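Local structure of methyltransferase domain-containing protein (Deinococcus radiodurans, 3M33) at residues 108-122 with 130-143. The protein is of unknown function but probably acts as a methyltransferase. Residues are numbered along the deposited sequence; the frame is centred on the assembly and turned at random.
Sequences LGAPFGLIVSRRGPT and ELAAPDAHFLYVGP. With SO4 (sulfate ion), chain F; SO4 (sulfate ion), chain G.
With CG set opposite the carbonyl carbon (chi1 -59°) and the chain bent at chi3, R119 runs beside the end of the neighbouring strand, its CG 3.3 Å from V141 O and its NE 3.8 Å from CB of P143. Y140, by contrast, has CG opposite its own N (chi1 171°), which swings the ring toward T122, and T122 CG2 lies 3.7 Å from Y140 CE1. S117 OG and G120 O both meet the edge of this ring, and a water joins G120 O to the tyrosine OH. On the same face of the sheet F138 turns its ring edge to I115, and I115 CG2 lies 3.8 Å from F138 CD1. On the other face V116 and L139 run alongside each other in the same direction, and helix 36-45 covers L139.

Strands 114-118 and 136-142 run parallel, their axes 3° apart, in an alternating ladder: I115 and S117 each donate to one carbonyl of strand 136-142 and accept from an amide two residues further on. R119 N closes the ladder on V141 O (2.7 Å). At the other end the pairing shifts where each segment turns a corner, near G113 and at P134-D135: F112 N binds L131 O and A133 N binds F112 O.

Beyond the strand ends, R119 NE and NH2 both grip O1 of a sulfate, in contact with the guanidinium edge, while NH1 pairs with E35. Cutting R119 back to an alanine is likely to leave this sulfate without these two donors and E35 without one of its cationic partners. A second sulfate is held by N and OG1 of T122. These are central neighbours in a sheet consistent with a Rossmann-like methyltransferase core, and the two sulfates, though probably from the crystallisation liquor, suggest that the turn after strand 112-118, flanked by P143, can accept anions.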
loop_
_atom_site.group_PDB
_atom_site.type_symbol
_atom_site.label_atom_id
_atom_site.label_comp_id
_atom_site.label_asym_id
_atom_site.label_seq_id
_atom_site.Cartn_x
_atom_site.Cartn_y
_atom_site.Cartn_z
ATOM N N LEU A 108 10.906 -4.036 18.010
ATOM C CA LEU A 108 10.255 -3.206 16.995
ATOM C C LEU A 108 10.693 -1.752 17.127
ATOM O O LEU A 108 11.046 -1.115 16.142
ATOM C CB LEU A 108 8.723 -3.304 17.062
ATOM C CG LEU A 108 8.038 -2.660 15.849
ATOM C CD1 LEU A 108 8.423 -3.408 14.591
ATOM C CD2 LEU A 108 6.518 -2.603 15.985
ATOM N N GLY A 109 10.685 -1.235 18.348
ATOM C CA GLY A 109 11.210 0.099 18.591
ATOM C C GLY A 109 10.197 1.236 18.636
ATOM O O GLY A 109 10.570 2.393 18.435
ATOM N N ALA A 110 8.925 0.920 18.892
ATOM C CA ALA A 110 7.936 1.954 19.186
ATOM C C ALA A 110 8.508 2.867 20.276
ATOM O O ALA A 110 9.327 2.420 21.082
ATOM C CB ALA A 110 6.618 1.323 19.651
ATOM N N PRO A 111 8.065 4.138 20.328
ATOM C CA PRO A 111 6.971 4.729 19.554
ATOM C C PRO A 111 7.455 5.309 18.230
ATOM O O PRO A 111 8.653 5.556 18.063
ATOM C CB PRO A 111 6.476 5.864 20.462
ATOM C CG PRO A 111 7.630 6.163 21.398
ATOM C CD PRO A 111 8.734 5.156 21.151
ATOM N N PHE A 112 6.525 5.522 17.302
ATOM C CA PHE A 112 6.861 6.036 15.980
ATOM C C PHE A 112 6.142 7.359 15.708
ATOM O O PHE A 112 5.034 7.582 16.201
ATOM C CB PHE A 112 6.469 5.008 14.912
ATOM C CG PHE A 112 7.209 3.708 15.024
ATOM C CD1 PHE A 112 8.485 3.570 14.477
ATOM C CD2 PHE A 112 6.630 2.619 15.661
ATOM C CE1 PHE A 112 9.177 2.369 14.580
ATOM C CE2 PHE A 112 7.309 1.402 15.759
ATOM C CZ PHE A 112 8.588 1.275 15.225
ATOM N N GLY A 113 6.767 8.235 14.925
ATOM C CA GLY A 113 6.127 9.478 14.530
ATOM C C GLY A 113 5.294 9.327 13.264
ATOM O O GLY A 113 4.433 10.155 12.958
ATOM N N LEU A 114 5.551 8.266 12.512
ATOM C CA LEU A 114 4.771 7.991 11.306
ATOM C C LEU A 114 4.514 6.490 11.154
ATOM O O LEU A 114 5.438 5.678 11.262
ATOM C CB LEU A 114 5.482 8.542 10.058
ATOM C CG LEU A 114 4.823 8.295 8.701
ATOM C CD1 LEU A 114 3.516 9.072 8.612
ATOM C CD2 LEU A 114 5.767 8.713 7.569
ATOM N N ILE A 115 3.259 6.128 10.904
ATOM C CA ILE A 115 2.922 4.758 10.564
ATOM C C ILE A 115 2.345 4.820 9.171
ATOM O O ILE A 115 1.388 5.534 8.920
ATOM C CB ILE A 115 1.905 4.139 11.542
ATOM C CG1 ILE A 115 2.509 4.002 12.945
ATOM C CG2 ILE A 115 1.452 2.790 11.051
ATOM C CD1 ILE A 115 2.578 5.313 13.699
ATOM N N VAL A 116 2.943 4.094 8.244
ATOM C CA VAL A 116 2.553 4.232 6.860
ATOM C C VAL A 116 2.187 2.879 6.242
ATOM O O VAL A 116 2.742 1.835 6.612
ATOM C CB VAL A 116 3.662 4.923 6.055
ATOM C CG1 VAL A 116 4.896 4.068 6.025
ATOM C CG2 VAL A 116 3.190 5.190 4.645
ATOM N N SER A 117 1.227 2.886 5.321
ATOM C CA SER A 117 0.851 1.650 4.641
ATOM C C SER A 117 0.379 1.927 3.230
ATOM O O SER A 117 -0.652 2.579 3.038
ATOM C CB SER A 117 -0.262 0.942 5.415
ATOM O OG SER A 117 -0.723 -0.191 4.709
ATOM N N ARG A 118 1.124 1.431 2.247
ATOM C CA ARG A 118 0.708 1.584 0.862
ATOM C C ARG A 118 -0.059 0.335 0.452
ATOM O O ARG A 118 0.540 -0.682 0.128
ATOM C CB ARG A 118 1.910 1.809 -0.068
ATOM C CG ARG A 118 1.502 2.035 -1.540
ATOM C CD ARG A 118 2.679 1.927 -2.538
ATOM N NE ARG A 118 3.742 2.905 -2.287
ATOM C CZ ARG A 118 3.789 4.134 -2.807
ATOM N NH1 ARG A 118 2.816 4.582 -3.613
ATOM N NH2 ARG A 118 4.815 4.927 -2.520
ATOM N N ARG A 119 -1.387 0.398 0.515
ATOM C CA ARG A 119 -2.230 -0.740 0.132
ATOM C C ARG A 119 -1.940 -1.971 0.988
ATOM O O ARG A 119 -2.118 -3.116 0.557
ATOM C CB ARG A 119 -2.060 -1.041 -1.362
ATOM C CG ARG A 119 -2.440 0.179 -2.247
ATOM C CD ARG A 119 -1.819 0.139 -3.656
ATOM N NE ARG A 119 -2.324 -0.958 -4.470
ATOM C CZ ARG A 119 -2.296 -1.002 -5.805
ATOM N NH1 ARG A 119 -1.788 0.012 -6.519
ATOM N NH2 ARG A 119 -2.790 -2.068 -6.434
ATOM N N GLY A 120 -1.489 -1.722 2.207
ATOM C CA GLY A 120 -1.085 -2.781 3.110
ATOM C C GLY A 120 -2.152 -3.048 4.147
ATOM O O GLY A 120 -3.313 -2.710 3.933
ATOM N N PRO A 121 -1.760 -3.659 5.274
ATOM C CA PRO A 121 -2.680 -3.977 6.377
ATOM C C PRO A 121 -3.377 -2.733 6.910
ATOM O O PRO A 121 -2.777 -1.649 6.924
ATOM C CB PRO A 121 -1.748 -4.551 7.457
ATOM C CG PRO A 121 -0.587 -5.113 6.696
ATOM C CD PRO A 121 -0.391 -4.145 5.536
ATOM N N THR A 122 -4.637 -2.870 7.303
ATOM C CA THR A 122 -5.342 -1.759 7.939
ATOM C C THR A 122 -5.628 -2.092 9.394
ATOM O O THR A 122 -6.063 -1.231 10.159
ATOM C CB THR A 122 -6.678 -1.404 7.237
ATOM O OG1 THR A 122 -7.625 -2.455 7.450
ATOM C CG2 THR A 122 -6.472 -1.189 5.745
ATOM N N GLU A 130 -0.582 1.583 20.795
ATOM C CA GLU A 130 0.677 0.973 21.250
ATOM C C GLU A 130 1.895 1.408 20.425
ATOM O O GLU A 130 3.037 1.243 20.865
ATOM C CB GLU A 130 0.582 -0.552 21.225
ATOM C CG GLU A 130 -0.667 -1.098 21.894
ATOM C CD GLU A 130 -1.015 -2.499 21.418
ATOM O OE1 GLU A 130 -2.147 -2.688 20.912
ATOM O OE2 GLU A 130 -0.151 -3.401 21.544
ATOM N N LEU A 131 1.657 1.965 19.240
ATOM C CA LEU A 131 2.740 2.196 18.287
ATOM C C LEU A 131 3.130 3.662 18.133
ATOM O O LEU A 131 4.280 3.970 17.822
ATOM C CB LEU A 131 2.368 1.630 16.913
ATOM C CG LEU A 131 2.220 0.119 16.815
ATOM C CD1 LEU A 131 1.714 -0.250 15.456
ATOM C CD2 LEU A 131 3.557 -0.546 17.082
ATOM N N ALA A 132 2.174 4.561 18.346
ATOM C CA ALA A 132 2.362 5.970 18.005
ATOM C C ALA A 132 2.876 6.853 19.136
ATOM O O ALA A 132 2.367 6.816 20.252
ATOM C CB ALA A 132 1.059 6.553 17.437
ATOM N N ALA A 133 3.885 7.660 18.827
ATOM C CA ALA A 133 4.280 8.758 19.694
ATOM C C ALA A 133 3.152 9.777 19.649
ATOM O O ALA A 133 2.313 9.720 18.750
ATOM C CB ALA A 133 5.562 9.383 19.192
ATOM N N PRO A 134 3.120 10.714 20.614
ATOM C CA PRO A 134 2.122 11.786 20.549
ATOM C C PRO A 134 2.383 12.653 19.317
ATOM O O PRO A 134 3.544 12.927 18.986
ATOM C CB PRO A 134 2.386 12.603 21.821
ATOM C CG PRO A 134 3.236 11.719 22.699
ATOM C CD PRO A 134 4.039 10.881 21.753
ATOM N N ASP A 135 1.318 13.066 18.640
ATOM C CA ASP A 135 1.455 13.851 17.414
ATOM C C ASP A 135 1.982 13.049 16.224
ATOM O O ASP A 135 2.430 13.628 15.244
ATOM C CB ASP A 135 2.354 15.061 17.649
ATOM C CG ASP A 135 1.895 15.895 18.825
ATOM O OD1 ASP A 135 0.695 15.805 19.185
ATOM O OD2 ASP A 135 2.733 16.626 19.394
ATOM N N ALA A 136 1.934 11.724 16.312
ATOM C CA ALA A 136 2.266 10.875 15.169
ATOM C C ALA A 136 1.186 11.019 14.104
ATOM O O ALA A 136 0.049 11.392 14.424
ATOM C CB ALA A 136 2.368 9.424 15.616
ATOM N N HIS A 137 1.542 10.732 12.849
ATOM C CA HIS A 137 0.571 10.630 11.758
ATOM C C HIS A 137 0.417 9.171 11.323
ATOM O O HIS A 137 1.357 8.374 11.429
ATOM C CB HIS A 137 1.036 11.423 10.529
ATOM C CG HIS A 137 0.888 12.906 10.655
ATOM N ND1 HIS A 137 1.889 13.713 11.147
ATOM C CD2 HIS A 137 -0.131 13.735 10.326
ATOM C CE1 HIS A 137 1.488 14.973 11.133
ATOM N NE2 HIS A 137 0.267 15.014 10.636
ATOM N N PHE A 138 -0.747 8.831 10.792
ATOM C CA PHE A 138 -0.925 7.545 10.122
ATOM C C PHE A 138 -1.233 7.873 8.668
ATOM O O PHE A 138 -2.126 8.667 8.396
ATOM C CB PHE A 138 -2.117 6.790 10.733
ATOM C CG PHE A 138 -2.563 5.601 9.919
ATOM C CD1 PHE A 138 -1.835 4.416 9.930
ATOM C CD2 PHE A 138 -3.711 5.663 9.144
ATOM C CE1 PHE A 138 -2.237 3.312 9.162
ATOM C CE2 PHE A 138 -4.124 4.570 8.379
ATOM C CZ PHE A 138 -3.380 3.390 8.389
ATOM N N LEU A 139 -0.508 7.271 7.735
ATOM C CA LEU A 139 -0.697 7.572 6.333
ATOM C C LEU A 139 -1.007 6.290 5.551
ATOM O O LEU A 139 -0.262 5.307 5.633
ATOM C CB LEU A 139 0.548 8.266 5.760
ATOM C CG LEU A 139 0.552 8.511 4.250
ATOM C CD1 LEU A 139 -0.574 9.466 3.883
ATOM C CD2 LEU A 139 1.894 9.047 3.792
ATOM N N TYR A 140 -2.089 6.312 4.776
ATOM C CA TYR A 140 -2.551 5.118 4.053
ATOM C C TYR A 140 -3.064 5.444 2.649
ATOM O O TYR A 140 -3.674 6.492 2.427
ATOM C CB TYR A 140 -3.669 4.442 4.856
ATOM C CG TYR A 140 -4.405 3.315 4.133
ATOM C CD1 TYR A 140 -3.905 2.017 4.138
ATOM C CD2 TYR A 140 -5.615 3.546 3.482
ATOM C CE1 TYR A 140 -4.574 0.977 3.496
ATOM C CE2 TYR A 140 -6.302 2.510 2.842
ATOM C CZ TYR A 140 -5.764 1.227 2.852
ATOM O OH TYR A 140 -6.408 0.187 2.215
ATOM N N VAL A 141 -2.818 4.549 1.696
ATOM C CA VAL A 141 -3.541 4.604 0.433
ATOM C C VAL A 141 -4.100 3.218 0.114
ATOM O O VAL A 141 -3.389 2.215 0.210
ATOM C CB VAL A 141 -2.709 5.175 -0.752
ATOM C CG1 VAL A 141 -1.522 4.283 -1.076
ATOM C CG2 VAL A 141 -3.611 5.316 -2.001
ATOM N N GLY A 142 -5.385 3.158 -0.229
ATOM C CA GLY A 142 -6.045 1.876 -0.451
ATOM C C GLY A 142 -6.287 1.693 -1.926
ATOM O O GLY A 142 -6.322 2.671 -2.653
ATOM N N PRO A 143 -6.476 0.445 -2.375
ATOM C CA PRO A 143 -6.523 0.174 -3.812
ATOM C C PRO A 143 -7.922 0.338 -4.416
ATOM O O PRO A 143 -8.164 -0.160 -5.512
ATOM C CB PRO A 143 -6.076 -1.285 -3.891
ATOM C CG PRO A 143 -6.602 -1.889 -2.611
ATOM C CD PRO A 143 -6.622 -0.780 -1.573
HETATM S S SO4 F . -3.769 -4.505 -3.663
HETATM O O1 SO4 F . -3.454 -3.251 -4.319
HETATM O O2 SO4 F . -3.046 -5.591 -4.332
HETATM O O3 SO4 F . -3.381 -4.423 -2.255
HETATM O O4 SO4 F . -5.205 -4.766 -3.733
HETATM S S SO4 G . -5.396 -6.220 7.838
HETATM O O1 SO4 G . -6.094 -5.088 7.232
HETATM O O2 SO4 G . -4.893 -7.108 6.797
HETATM O O3 SO4 G . -4.262 -5.765 8.631
HETATM O O4 SO4 G . -6.335 -6.945 8.694
HETATM O O HOH W 1 4.282 12.762 11.742
HETATM O O HOH W 2 -5.087 -1.917 1.887
#